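Local structure of MutT/nudix family protein (Enterococcus faecalis, 2FML) at residues 40-45 with 83-88; 61-66 with 182-187; 107-112 with 194-199. The protein is of unknown function but probably recognises a nucleotide-related ligand and may act as a DNA-binding transcriptional regulator. One frame throughout, in Å; residues are numbered along the deposited sequence.

Contact 1 (40-45 with 83-88)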
ATOM      1  N   LEU A  40      12.357  -5.716   8.933  1.00 53.10           N
ATOM      2  CA  LEU A  40      11.145  -5.742   8.136  1.00 51.46           C
ATOM      3  C   LEU A  40      10.186  -6.786   8.700  1.00 51.37           C
ATOM      4  O   LEU A  40      10.519  -7.960   8.826  1.00 47.89           O
ATOM      5  CB  LEU A  40      11.450  -6.098   6.659  1.00 53.46           C
ATOM      6  CG  LEU A  40      10.199  -5.975   5.685  1.00 51.40           C
ATOM      7  CD1 LEU A  40       9.893  -4.493   5.607  1.00 47.33           C
ATOM      8  CD2 LEU A  40      10.552  -6.512   4.316  1.00 51.11           C
ATOM      9  N   THR A  41       8.966  -6.353   9.012  1.00 51.48           N
ATOM     10  CA  THR A  41       7.988  -7.281   9.519  1.00 52.15           C
ATOM     11  C   THR A  41       6.722  -7.168   8.686  1.00 53.17           C
ATOM     12  O   THR A  41       6.631  -6.328   7.753  1.00 51.17           O
ATOM     13  CB  THR A  41       7.616  -7.012  11.023  1.00 54.51           C
ATOM     14  OG1 THR A  41       7.145  -5.686  11.156  1.00 54.77           O
ATOM     15  CG2 THR A  41       8.769  -7.187  11.975  1.00 50.29           C
ATOM     16  N   VAL A  42       5.805  -8.112   8.964  1.00 53.44           N
ATOM     17  CA  VAL A  42       4.498  -8.215   8.340  1.00 54.32           C
ATOM     18  C   VAL A  42       3.527  -8.390   9.503  1.00 55.63           C
ATOM     19  O   VAL A  42       3.871  -9.001  10.500  1.00 55.98           O
ATOM     20  CB  VAL A  42       4.372  -9.455   7.332  1.00 53.42           C
ATOM     21  CG1 VAL A  42       5.106  -9.189   6.071  1.00 48.61           C
ATOM     22  CG2 VAL A  42       4.866 -10.772   7.975  1.00 54.60           C
ATOM     23  N   ASP A  43       2.315  -7.894   9.347  1.00 56.23           N
ATOM     24  CA  ASP A  43       1.268  -8.107  10.311  1.00 57.23           C
ATOM     25  C   ASP A  43       0.001  -8.369   9.501  1.00 58.07           C
ATOM     26  O   ASP A  43      -0.185  -7.833   8.360  1.00 58.06           O
ATOM     27  CB  ASP A  43       1.070  -6.836  11.175  1.00 57.83           C
ATOM     28  CG  ASP A  43       2.099  -6.740  12.303  1.00 60.80           C
ATOM     29  OD1 ASP A  43       1.955  -7.494  13.301  1.00 64.37           O
ATOM     30  OD2 ASP A  43       3.077  -5.944  12.180  1.00 60.14           O
HETATM   31  N   MSE A  44      -0.899  -9.147  10.092  1.00 57.98           N
HETATM   32  CA  MSE A  44      -2.047  -9.640   9.356  1.00 59.06           C
HETATM   33  C   MSE A  44      -3.328  -9.319  10.071  1.00 58.16           C
HETATM   34  O   MSE A  44      -3.462  -9.631  11.256  1.00 57.96           O
HETATM   35  CB  MSE A  44      -1.883 -11.135   9.148  1.00 59.63           C
HETATM   36  CG  MSE A  44      -3.078 -11.853   8.651  1.00 65.00           C
HETATM   37 SE   MSE A  44      -3.462 -11.514   6.716  1.00 77.34          SE
HETATM   38  CE  MSE A  44      -4.890 -10.586   7.021  1.00 77.65           C
ATOM     39  N   VAL A  45      -4.264  -8.670   9.346  1.00 57.55           N
ATOM     40  CA  VAL A  45      -5.612  -8.406   9.897  1.00 56.50           C
ATOM     41  C   VAL A  45      -6.577  -9.404   9.290  1.00 56.85           C
ATOM     42  O   VAL A  45      -6.877  -9.320   8.117  1.00 57.80           O
ATOM     43  CB  VAL A  45      -6.116  -6.971   9.688  1.00 55.32           C
ATOM     44  CG1 VAL A  45      -7.531  -6.829  10.308  1.00 57.65           C
ATOM     45  CG2 VAL A  45      -5.125  -5.896  10.291  1.00 54.44           C
ATOM     46  N   GLU A  83      12.290 -14.308   1.001  1.00 53.14           N
ATOM     47  CA  GLU A  83      10.827 -14.328   1.021  1.00 53.40           C
ATOM     48  C   GLU A  83      10.299 -12.915   0.671  1.00 52.44           C
ATOM     49  O   GLU A  83      10.824 -11.930   1.168  1.00 50.76           O
ATOM     50  CB  GLU A  83      10.366 -14.412   2.476  1.00 53.92           C
ATOM     51  CG  GLU A  83      10.112 -15.749   3.016  1.00 57.62           C
ATOM     52  CD  GLU A  83       9.437 -15.661   4.377  1.00 59.82           C
ATOM     53  OE1 GLU A  83       9.760 -14.758   5.219  1.00 56.35           O
ATOM     54  OE2 GLU A  83       8.588 -16.548   4.588  1.00 64.05           O
ATOM     55  N   SER A  84       9.212 -12.834  -0.088  1.00 52.08           N
ATOM     56  CA  SER A  84       8.506 -11.565  -0.272  1.00 52.60           C
ATOM     57  C   SER A  84       7.699 -11.427   0.984  1.00 52.88           C
ATOM     58  O   SER A  84       7.562 -12.409   1.740  1.00 52.34           O
ATOM     59  CB  SER A  84       7.594 -11.648  -1.485  1.00 51.52           C
ATOM     60  OG  SER A  84       6.681 -12.681  -1.249  1.00 52.13           O
ATOM     61  N   THR A  85       7.158 -10.219   1.201  1.00 53.38           N
ATOM     62  CA  THR A  85       6.284  -9.981   2.320  1.00 51.03           C
ATOM     63  C   THR A  85       5.015 -10.818   2.247  1.00 51.26           C
ATOM     64  O   THR A  85       4.526 -11.245   3.293  1.00 51.95           O
ATOM     65  CB  THR A  85       5.941  -8.484   2.544  1.00 51.06           C
ATOM     66  OG1 THR A  85       5.263  -7.946   1.401  1.00 50.87           O
ATOM     67  CG2 THR A  85       7.195  -7.655   2.899  1.00 51.40           C
ATOM     68  N   GLU A  86       4.443 -10.966   1.049  1.00 50.86           N
ATOM     69  CA  GLU A  86       3.337 -11.878   0.793  1.00 53.99           C
ATOM     70  C   GLU A  86       3.588 -13.342   1.329  1.00 55.17           C
ATOM     71  O   GLU A  86       2.777 -13.894   2.090  1.00 57.82           O
ATOM     72  CB  GLU A  86       3.044 -11.952  -0.718  1.00 54.43           C
ATOM     73  CG  GLU A  86       2.378 -10.755  -1.299  1.00 56.19           C
ATOM     74  CD  GLU A  86       3.369  -9.653  -1.758  1.00 64.23           C
ATOM     75  OE1 GLU A  86       4.609  -9.787  -1.575  1.00 61.21           O
ATOM     76  OE2 GLU A  86       2.882  -8.640  -2.334  1.00 68.19           O
ATOM     77  N   ASP A  87       4.688 -13.954   0.919  1.00 55.16           N
ATOM     78  CA  ASP A  87       5.121 -15.278   1.398  1.00 56.26           C
ATOM     79  C   ASP A  87       5.227 -15.277   2.935  1.00 56.64           C
ATOM     80  O   ASP A  87       4.764 -16.194   3.627  1.00 54.99           O
ATOM     81  CB  ASP A  87       6.541 -15.529   0.884  1.00 56.55           C
ATOM     82  CG  ASP A  87       6.592 -15.868  -0.586  1.00 60.44           C
ATOM     83  OD1 ASP A  87       5.528 -16.197  -1.174  1.00 59.54           O
ATOM     84  OD2 ASP A  87       7.736 -15.854  -1.138  1.00 64.01           O
ATOM     85  N   SER A  88       5.861 -14.226   3.440  1.00 56.32           N
ATOM     86  CA  SER A  88       6.190 -14.137   4.848  1.00 58.00           C
ATOM     87  C   SER A  88       4.888 -14.037   5.717  1.00 57.32           C
ATOM     88  O   SER A  88       4.750 -14.702   6.784  1.00 57.30           O
ATOM     89  CB  SER A  88       7.165 -12.936   5.056  1.00 57.09           C
ATOM     90  OG  SER A  88       7.590 -12.851   6.414  1.00 62.13           O
TER
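The Nudix helix lies against the central sheet here: Val-42 and Leu-40 of strand 39-50 meet Thr-85 and Ser-88 in the first turn of helix 85-97. Residues 77-98 match the Nudix box, as the family leads one to expect, and the helix starts within that match; a salt bridge from Glu-83 to Arg-91 joins the glutamate and the arginine of the consensus (GX5EX7RE). Val-42 divides its two methyls between the helix residues. CG1 lies 3.7 Å from Thr-85 CB and also packs on the Thr-85 carbonyl oxygen, whereas CG2 comes to 3.8 Å from Ser-88 OG. With chi1 at -74°, Val-42 sets CG1 beside its own backbone N, and both branches reach the helix. Leu-40 adds a methyl contact, CD2 to Thr-85 CG2 at 3.8 Å, the two side chains crossing at about a right angle. Thr-85 turns its hydroxyl elsewhere, to Tyr-128 OH. The start of the helix is fixed by Ser-84 at the N-cap, whose OG accepts a nearly straight bond (173°) from Asp-87 N at 3.2 Å. Ser-88 OG, anti to its own N (chi1 -176°), makes a weak bond to Glu-83 OE1 at 3.1 Å. That same oxygen, which also meets Arg-91, pairs with Asn-80 N, so the loop before the helix is tied to the helix itself. Across the dimer, Thr-85 N is bonded to Ser-113 OG of the second subunit, and Leu-40 packs on Val-124 of that subunit. This is the Nudix box as a loop-helix-loop motif, its helix packed on the mixed sheet of the alpha/beta/alpha Nudix sandwich.

Contact 2 (61-66 with 182-187)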
ATOM      1  N   ILE A  61      -3.672 -12.097  19.023  1.00 54.40           N
ATOM      2  CA  ILE A  61      -2.903 -13.038  19.814  1.00 55.28           C
ATOM      3  C   ILE A  61      -2.449 -12.273  21.023  1.00 55.31           C
ATOM      4  O   ILE A  61      -2.275 -11.055  20.951  1.00 55.16           O
ATOM      5  CB  ILE A  61      -1.624 -13.547  19.088  1.00 54.93           C
ATOM      6  CG1 ILE A  61      -0.721 -12.342  18.719  1.00 56.69           C
ATOM      7  CG2 ILE A  61      -1.976 -14.373  17.887  1.00 55.87           C
ATOM      8  CD1 ILE A  61       0.784 -12.628  18.689  1.00 58.48           C
ATOM      9  N   GLN A  62      -2.241 -12.998  22.135  1.00 55.97           N
ATOM     10  CA  GLN A  62      -1.577 -12.456  23.314  1.00 55.37           C
ATOM     11  C   GLN A  62      -0.117 -12.830  23.203  1.00 55.96           C
ATOM     12  O   GLN A  62       0.242 -14.012  23.196  1.00 55.85           O
ATOM     13  CB  GLN A  62      -2.159 -12.970  24.633  1.00 55.32           C
ATOM     14  CG  GLN A  62      -1.449 -12.373  25.820  1.00 54.46           C
ATOM     15  CD  GLN A  62      -2.051 -12.739  27.155  1.00 56.16           C
ATOM     16  OE1 GLN A  62      -2.234 -11.873  28.044  1.00 55.29           O
ATOM     17  NE2 GLN A  62      -2.334 -14.005  27.329  1.00 53.86           N
ATOM     18  N   ARG A  63       0.719 -11.799  23.120  1.00 55.97           N
ATOM     19  CA  ARG A  63       2.163 -11.990  22.953  1.00 56.32           C
ATOM     20  C   ARG A  63       2.761 -12.611  24.187  1.00 56.84           C
ATOM     21  O   ARG A  63       2.458 -12.222  25.297  1.00 58.30           O
ATOM     22  CB  ARG A  63       2.821 -10.652  22.657  1.00 55.66           C
ATOM     23  CG  ARG A  63       2.227  -9.947  21.368  1.00 54.98           C
ATOM     24  CD  ARG A  63       2.964  -8.638  21.121  1.00 55.64           C
ATOM     25  NE  ARG A  63       4.413  -8.776  21.286  1.00 54.25           N
ATOM     26  CZ  ARG A  63       5.263  -9.194  20.348  1.00 53.40           C
ATOM     27  NH1 ARG A  63       4.824  -9.544  19.120  1.00 49.17           N
ATOM     28  NH2 ARG A  63       6.564  -9.281  20.658  1.00 55.88           N
ATOM     29  N   LYS A  64       3.625 -13.581  24.012  1.00 57.23           N
ATOM     30  CA  LYS A  64       4.188 -14.163  25.179  1.00 57.56           C
ATOM     31  C   LYS A  64       5.574 -13.608  25.547  1.00 56.97           C
ATOM     32  O   LYS A  64       6.005 -13.723  26.678  1.00 55.68           O
ATOM     33  CB  LYS A  64       4.127 -15.686  25.086  1.00 58.81           C
ATOM     34  CG  LYS A  64       5.261 -16.422  24.470  1.00 61.46           C
ATOM     35  CD  LYS A  64       5.323 -17.837  25.197  1.00 64.25           C
ATOM     36  CE  LYS A  64       4.019 -18.690  25.023  1.00 65.61           C
ATOM     37  NZ  LYS A  64       4.286 -20.193  24.887  1.00 66.29           N
ATOM     38  N   GLY A  65       6.217 -12.952  24.585  1.00 56.77           N
ATOM     39  CA  GLY A  65       7.530 -12.386  24.759  1.00 55.92           C
ATOM     40  C   GLY A  65       7.545 -10.906  24.477  1.00 55.82           C
ATOM     41  O   GLY A  65       6.601 -10.352  23.833  1.00 55.85           O
ATOM     42  N   HIS A  66       8.613 -10.271  24.966  1.00 54.06           N
ATOM     43  CA  HIS A  66       8.859  -8.873  24.749  1.00 53.49           C
ATOM     44  C   HIS A  66       9.193  -8.554  23.284  1.00 54.04           C
ATOM     45  O   HIS A  66       9.671  -9.407  22.567  1.00 54.13           O
ATOM     46  CB  HIS A  66       9.962  -8.397  25.699  1.00 52.92           C
ATOM     47  CG  HIS A  66       9.448  -7.929  27.021  1.00 48.69           C
ATOM     48  ND1 HIS A  66      10.143  -8.096  28.201  1.00 52.59           N
ATOM     49  CD2 HIS A  66       8.303  -7.293  27.345  1.00 48.47           C
ATOM     50  CE1 HIS A  66       9.439  -7.592  29.194  1.00 50.38           C
ATOM     51  NE2 HIS A  66       8.305  -7.125  28.704  1.00 48.38           N
ATOM     52  N   LEU A 182      -3.686  -2.278  22.551  1.00 54.21           N
ATOM     53  CA  LEU A 182      -2.948  -3.106  21.615  1.00 55.00           C
ATOM     54  C   LEU A 182      -1.463  -2.784  21.661  1.00 55.91           C
ATOM     55  O   LEU A 182      -1.069  -1.576  21.818  1.00 57.38           O
ATOM     56  CB  LEU A 182      -3.479  -2.906  20.202  1.00 54.22           C
ATOM     57  CG  LEU A 182      -4.876  -3.483  19.956  1.00 54.33           C
ATOM     58  CD1 LEU A 182      -5.523  -2.877  18.716  1.00 56.98           C
ATOM     59  CD2 LEU A 182      -4.775  -4.986  19.829  1.00 54.98           C
ATOM     60  N   ALA A 183      -0.661  -3.847  21.545  1.00 54.21           N
ATOM     61  CA  ALA A 183       0.767  -3.741  21.303  1.00 54.18           C
ATOM     62  C   ALA A 183       1.153  -2.838  20.109  1.00 53.97           C
ATOM     63  O   ALA A 183       0.428  -2.711  19.120  1.00 54.72           O
ATOM     64  CB  ALA A 183       1.375  -5.170  21.110  1.00 54.03           C
ATOM     65  N   PHE A 184       2.345  -2.263  20.188  1.00 54.25           N
ATOM     66  CA  PHE A 184       2.930  -1.530  19.081  1.00 55.26           C
ATOM     67  C   PHE A 184       1.985  -0.415  18.632  1.00 55.76           C
ATOM     68  O   PHE A 184       1.403   0.258  19.500  1.00 55.46           O
ATOM     69  CB  PHE A 184       3.325  -2.458  17.923  1.00 54.32           C
ATOM     70  CG  PHE A 184       4.270  -3.588  18.327  1.00 54.67           C
ATOM     71  CD1 PHE A 184       5.611  -3.339  18.540  1.00 56.57           C
ATOM     72  CD2 PHE A 184       3.801  -4.904  18.454  1.00 53.53           C
ATOM     73  CE1 PHE A 184       6.490  -4.389  18.899  1.00 57.50           C
ATOM     74  CE2 PHE A 184       4.621  -5.931  18.786  1.00 56.14           C
ATOM     75  CZ  PHE A 184       6.021  -5.682  19.012  1.00 55.45           C
ATOM     76  N   ASP A 185       1.826  -0.269  17.308  1.00 55.15           N
ATOM     77  CA  ASP A 185       0.906   0.662  16.668  1.00 54.35           C
ATOM     78  C   ASP A 185      -0.230  -0.143  16.024  1.00 53.54           C
ATOM     79  O   ASP A 185      -0.870   0.309  15.106  1.00 53.23           O
ATOM     80  CB  ASP A 185       1.651   1.494  15.594  1.00 54.64           C
ATOM     81  CG  ASP A 185       2.278   0.622  14.487  1.00 56.36           C
ATOM     82  OD1 ASP A 185       2.366  -0.614  14.657  1.00 55.57           O
ATOM     83  OD2 ASP A 185       2.689   1.165  13.431  1.00 57.27           O
ATOM     84  N   HIS A 186      -0.525  -1.317  16.570  1.00 54.51           N
ATOM     85  CA  HIS A 186      -1.598  -2.185  16.007  1.00 54.68           C
ATOM     86  C   HIS A 186      -3.006  -1.608  16.051  1.00 54.61           C
ATOM     87  O   HIS A 186      -3.841  -1.969  15.246  1.00 52.70           O
ATOM     88  CB  HIS A 186      -1.565  -3.577  16.628  1.00 52.84           C
ATOM     89  CG  HIS A 186      -0.342  -4.331  16.258  1.00 51.70           C
ATOM     90  ND1 HIS A 186      -0.171  -5.668  16.556  1.00 51.49           N
ATOM     91  CD2 HIS A 186       0.768  -3.934  15.586  1.00 49.56           C
ATOM     92  CE1 HIS A 186       0.997  -6.061  16.083  1.00 53.78           C
ATOM     93  NE2 HIS A 186       1.582  -5.026  15.494  1.00 53.60           N
ATOM     94  N   SER A 187      -3.251  -0.678  16.965  1.00 55.38           N
ATOM     95  CA  SER A 187      -4.534   0.039  16.938  1.00 57.16           C
ATOM     96  C   SER A 187      -4.702   0.862  15.638  1.00 57.36           C
ATOM     97  O   SER A 187      -5.814   0.885  15.033  1.00 57.28           O
ATOM     98  CB  SER A 187      -4.601   0.977  18.154  1.00 57.09           C
ATOM     99  OG  SER A 187      -3.955   2.121  17.712  1.00 62.87           O
TER
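A guanidinium-to-ring edge contact, partly buried, joins Arg-63 at the end of strand 55-63 to Ala-183 and Phe-184 in the turn leading into helix 186-200. The evidence is in the planes: guanidinium and phenyl stand 80° apart, and CE2 of Phe-184 sits 3.5 Å above the guanidinium plane, offset toward its rim. The ring therefore brings its edge to the flat face of Arg-63, with NH1 lying near the ring plane, 3.6 Å from CE2. This is the reverse of a cation-pi stack, in which the charge would lie over the ring. Lower down the arginine, CD rests 3.8 Å from Ala-183 CB. A bend at chi3 (44°) turns the guanidinium toward the 65-67 loop, where NE bonds to Pro-67 O and NH2 makes a weak bond to Gly-65 O. On the other side, Ala-183 to His-186 form a type II' turn closed by His-186 N to Ala-183 O at 3.1 Å. Phe-184 holds its second position with phi +56°, and its ring also meets Phe-68 edge-to-face. Around the contact, Ala-183, His-186 and Arg-63 all touch Ala-73, so that the turn packs on strand 72-78, and Leu-182 just before it on strand 165-170.

Contact 3 (107-112 with 194-199)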
ATOM      1  N   GLU A 107      -4.955  -9.096   0.728  1.00 59.40           N
ATOM      2  CA  GLU A 107      -4.566  -7.878   0.075  1.00 60.59           C
ATOM      3  C   GLU A 107      -3.586  -7.095   0.952  1.00 58.02           C
ATOM      4  O   GLU A 107      -3.759  -7.013   2.157  1.00 57.53           O
ATOM      5  CB  GLU A 107      -5.809  -7.011  -0.306  1.00 59.58           C
ATOM      6  CG  GLU A 107      -6.553  -6.337   0.907  1.00 64.98           C
ATOM      7  CD  GLU A 107      -7.941  -5.710   0.503  1.00 65.95           C
ATOM      8  OE1 GLU A 107      -8.905  -6.500   0.266  1.00 69.26           O
ATOM      9  OE2 GLU A 107      -8.045  -4.446   0.417  1.00 68.55           O
ATOM     10  N   GLN A 108      -2.605  -6.469   0.326  1.00 56.29           N
ATOM     11  CA  GLN A 108      -1.716  -5.604   1.077  1.00 56.61           C
ATOM     12  C   GLN A 108      -2.492  -4.383   1.586  1.00 57.17           C
ATOM     13  O   GLN A 108      -3.307  -3.820   0.865  1.00 57.69           O
ATOM     14  CB  GLN A 108      -0.513  -5.212   0.240  1.00 56.10           C
ATOM     15  CG  GLN A 108       0.661  -4.955   1.048  1.00 53.00           C
ATOM     16  CD  GLN A 108       1.827  -4.618   0.191  1.00 53.02           C
ATOM     17  OE1 GLN A 108       2.633  -5.495  -0.221  1.00 56.45           O
ATOM     18  NE2 GLN A 108       1.993  -3.341  -0.032  1.00 46.27           N
ATOM     19  N   LEU A 109      -2.322  -4.021   2.860  1.00 55.78           N
ATOM     20  CA  LEU A 109      -3.171  -2.971   3.385  1.00 54.27           C
ATOM     21  C   LEU A 109      -2.405  -1.611   3.398  1.00 54.36           C
ATOM     22  O   LEU A 109      -2.840  -0.610   2.791  1.00 53.62           O
ATOM     23  CB  LEU A 109      -3.694  -3.376   4.778  1.00 53.03           C
ATOM     24  CG  LEU A 109      -4.376  -2.336   5.692  1.00 56.22           C
ATOM     25  CD1 LEU A 109      -5.646  -1.775   5.090  1.00 54.15           C
ATOM     26  CD2 LEU A 109      -4.617  -2.929   7.084  1.00 55.64           C
ATOM     27  N   HIS A 110      -1.277  -1.584   4.106  1.00 53.98           N
ATOM     28  CA  HIS A 110      -0.540  -0.374   4.329  1.00 53.40           C
ATOM     29  C   HIS A 110       0.804  -0.737   5.009  1.00 54.28           C
ATOM     30  O   HIS A 110       0.877  -1.742   5.764  1.00 55.43           O
ATOM     31  CB  HIS A 110      -1.353   0.595   5.183  1.00 51.71           C
ATOM     32  CG  HIS A 110      -0.703   1.933   5.351  1.00 52.59           C
ATOM     33  ND1 HIS A 110      -0.849   2.975   4.444  1.00 55.63           N
ATOM     34  CD2 HIS A 110       0.092   2.406   6.341  1.00 53.30           C
ATOM     35  CE1 HIS A 110      -0.161   4.025   4.875  1.00 56.06           C
ATOM     36  NE2 HIS A 110       0.422   3.698   6.021  1.00 56.06           N
ATOM     37  N   SER A 111       1.857   0.048   4.723  1.00 53.44           N
ATOM     38  CA  SER A 111       3.121  -0.097   5.405  1.00 54.46           C
ATOM     39  C   SER A 111       3.265   1.040   6.397  1.00 52.82           C
ATOM     40  O   SER A 111       3.147   2.192   6.022  1.00 51.86           O
ATOM     41  CB  SER A 111       4.319  -0.097   4.479  1.00 53.24           C
ATOM     42  OG  SER A 111       3.963  -0.888   3.382  1.00 61.00           O
ATOM     43  N   PHE A 112       3.629   0.648   7.622  1.00 52.73           N
ATOM     44  CA  PHE A 112       3.832   1.521   8.763  1.00 51.69           C
ATOM     45  C   PHE A 112       5.281   1.608   9.108  1.00 52.40           C
ATOM     46  O   PHE A 112       5.958   0.577   9.241  1.00 52.43           O
ATOM     47  CB  PHE A 112       3.036   0.929   9.920  1.00 52.63           C
ATOM     48  CG  PHE A 112       1.551   1.000   9.681  1.00 53.61           C
ATOM     49  CD1 PHE A 112       0.818   2.109  10.103  1.00 53.46           C
ATOM     50  CD2 PHE A 112       0.901  -0.069   9.072  1.00 51.58           C
ATOM     51  CE1 PHE A 112      -0.557   2.161   9.856  1.00 54.78           C
ATOM     52  CE2 PHE A 112      -0.444  -0.017   8.830  1.00 52.18           C
ATOM     53  CZ  PHE A 112      -1.168   1.089   9.188  1.00 53.77           C
ATOM     54  N   PHE A 194     -10.164  -1.349   9.060  1.00 56.91           N
ATOM     55  CA  PHE A 194     -11.604  -1.180   9.182  1.00 56.63           C
ATOM     56  C   PHE A 194     -12.115  -0.109   8.204  1.00 57.72           C
ATOM     57  O   PHE A 194     -13.130  -0.313   7.512  1.00 57.47           O
ATOM     58  CB  PHE A 194     -12.000  -0.862  10.647  1.00 56.22           C
ATOM     59  CG  PHE A 194     -13.467  -0.928  10.890  1.00 55.03           C
ATOM     60  CD1 PHE A 194     -14.054  -2.106  11.276  1.00 53.07           C
ATOM     61  CD2 PHE A 194     -14.281   0.194  10.667  1.00 57.89           C
ATOM     62  CE1 PHE A 194     -15.458  -2.163  11.466  1.00 54.27           C
ATOM     63  CE2 PHE A 194     -15.687   0.140  10.821  1.00 53.70           C
ATOM     64  CZ  PHE A 194     -16.261  -1.051  11.239  1.00 54.88           C
ATOM     65  N   ASN A 195     -11.420   1.033   8.180  1.00 57.83           N
ATOM     66  CA  ASN A 195     -11.758   2.166   7.303  1.00 58.58           C
ATOM     67  C   ASN A 195     -11.550   1.801   5.804  1.00 58.96           C
ATOM     68  O   ASN A 195     -12.272   2.294   4.940  1.00 58.94           O
ATOM     69  CB  ASN A 195     -10.913   3.392   7.718  1.00 58.76           C
ATOM     70  CG  ASN A 195     -11.440   4.031   8.980  1.00 58.79           C
ATOM     71  OD1 ASN A 195     -12.620   3.864   9.287  1.00 58.76           O
ATOM     72  ND2 ASN A 195     -10.601   4.754   9.720  1.00 53.96           N
ATOM     73  N   ARG A 196     -10.575   0.931   5.516  1.00 58.29           N
ATOM     74  CA  ARG A 196     -10.310   0.514   4.141  1.00 59.41           C
ATOM     75  C   ARG A 196     -11.495  -0.259   3.578  1.00 60.15           C
ATOM     76  O   ARG A 196     -11.864  -0.064   2.421  1.00 60.73           O
ATOM     77  CB  ARG A 196      -9.007  -0.321   4.023  1.00 58.41           C
ATOM     78  CG  ARG A 196      -8.755  -0.940   2.602  1.00 57.74           C
ATOM     79  CD  ARG A 196      -8.262   0.128   1.619  1.00 54.33           C
ATOM     80  NE  ARG A 196      -7.387   1.106   2.319  1.00 56.52           N
ATOM     81  CZ  ARG A 196      -6.068   1.090   2.354  1.00 55.62           C
ATOM     82  NH1 ARG A 196      -5.390   0.141   1.700  1.00 56.06           N
ATOM     83  NH2 ARG A 196      -5.425   2.046   3.030  1.00 56.74           N
ATOM     84  N   VAL A 197     -12.071  -1.135   4.392  1.00 61.01           N
ATOM     85  CA  VAL A 197     -13.291  -1.881   4.028  1.00 63.16           C
ATOM     86  C   VAL A 197     -14.537  -0.950   3.785  1.00 65.04           C
ATOM     87  O   VAL A 197     -15.174  -1.013   2.715  1.00 65.82           O
ATOM     88  CB  VAL A 197     -13.623  -2.988   5.088  1.00 62.67           C
ATOM     89  CG1 VAL A 197     -14.954  -3.700   4.741  1.00 61.60           C
ATOM     90  CG2 VAL A 197     -12.446  -3.983   5.265  1.00 61.90           C
ATOM     91  N   VAL A 198     -14.870  -0.100   4.771  1.00 66.19           N
ATOM     92  CA  VAL A 198     -15.833   1.009   4.597  1.00 66.99           C
ATOM     93  C   VAL A 198     -15.627   1.826   3.306  1.00 68.49           C
ATOM     94  O   VAL A 198     -16.604   2.091   2.600  1.00 68.71           O
ATOM     95  CB  VAL A 198     -15.808   1.999   5.789  1.00 66.90           C
ATOM     96  CG1 VAL A 198     -16.783   3.122   5.516  1.00 62.48           C
ATOM     97  CG2 VAL A 198     -16.131   1.281   7.117  1.00 65.44           C
ATOM     98  N   ASP A 199     -14.365   2.206   3.007  1.00 69.90           N
ATOM     99  CA  ASP A 199     -14.008   2.941   1.761  1.00 70.81           C
ATOM    100  C   ASP A 199     -14.148   2.183   0.450  1.00 70.95           C
ATOM    101  O   ASP A 199     -14.276   2.810  -0.615  1.00 71.32           O
ATOM    102  CB  ASP A 199     -12.568   3.489   1.790  1.00 70.75           C
ATOM    103  CG  ASP A 199     -12.366   4.562   2.851  1.00 72.72           C
ATOM    104  OD1 ASP A 199     -13.390   5.051   3.389  1.00 75.41           O
ATOM    105  OD2 ASP A 199     -11.189   4.898   3.164  1.00 73.85           O
TER
HETATM  106  O   HOH W   1      -6.220  -2.873   1.026  1.00 46.38           O
HETATM  107  O   HOH W   2      -2.612   2.736   2.327  1.00 35.27           O
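Arg-196 NH1 donates to Leu-109 O at 2.9 Å, with 142° at the hydrogen. The nitrogen lies in the carbonyl plane, on a lone pair, although the oxygen is tilted 26° out of the guanidinium plane. Leu-109 meets the same arginine with its side chain: CD1 lies 3.9 Å above one guanidinium face, toward the rim, and 3.8 Å from Arg-196 CB. Bends at chi2 (76°) and chi3 fold the arginine back so that both grips are possible. In strand 106-112 a classic beta bulge sets Leu-109 and His-110 together opposite Ser-127 of strand 123-131, its partner in the Nudix sheet; the Leu-109 carbonyl that receives the arginine therefore belongs to the bulge. Two waters extend the bonding. One accepts from Arg-196 NH1 and donates to Gln-108 O, and its modelled link to Glu-107 OE2 is short enough to be doubtful in length. The other accepts from Arg-196 NH2 at 3.0 Å and lies in the plane of the His-110 ring, 2.8 Å from ND1. Farther out, the His-110 ring brings CD2 over the centre of the Phe-112 face, 3.3 Å above its plane, and Lys-192 and Ala-193 of helix 186-200 pack on Leu-109.

In the fold
From the N terminus, contact 1 opens on strand 39-50 and closes at 83-88, enclosing strands 55-63 and 72-78. Contact 2 starts inside that loop, on 61-66, and closes only at 182-187, so the two cross. Contact 3 opens after contact 1 has closed, making those two serial, but its far end at 194-199 lies beyond that of contact 2, which it also crosses. Contact 2 holds the turn leading into helix 186-200 against the end of strand 55-63, contact 3 ties that helix's later part to strand 106-112, and contact 1 seats helix 85-97 on the same sheet. The sites adjoin: Asp-43 OD1 is 3.3 Å from His-186 CE1, and Asp-185 OD2 is 3.5 Å from Phe-112 CB.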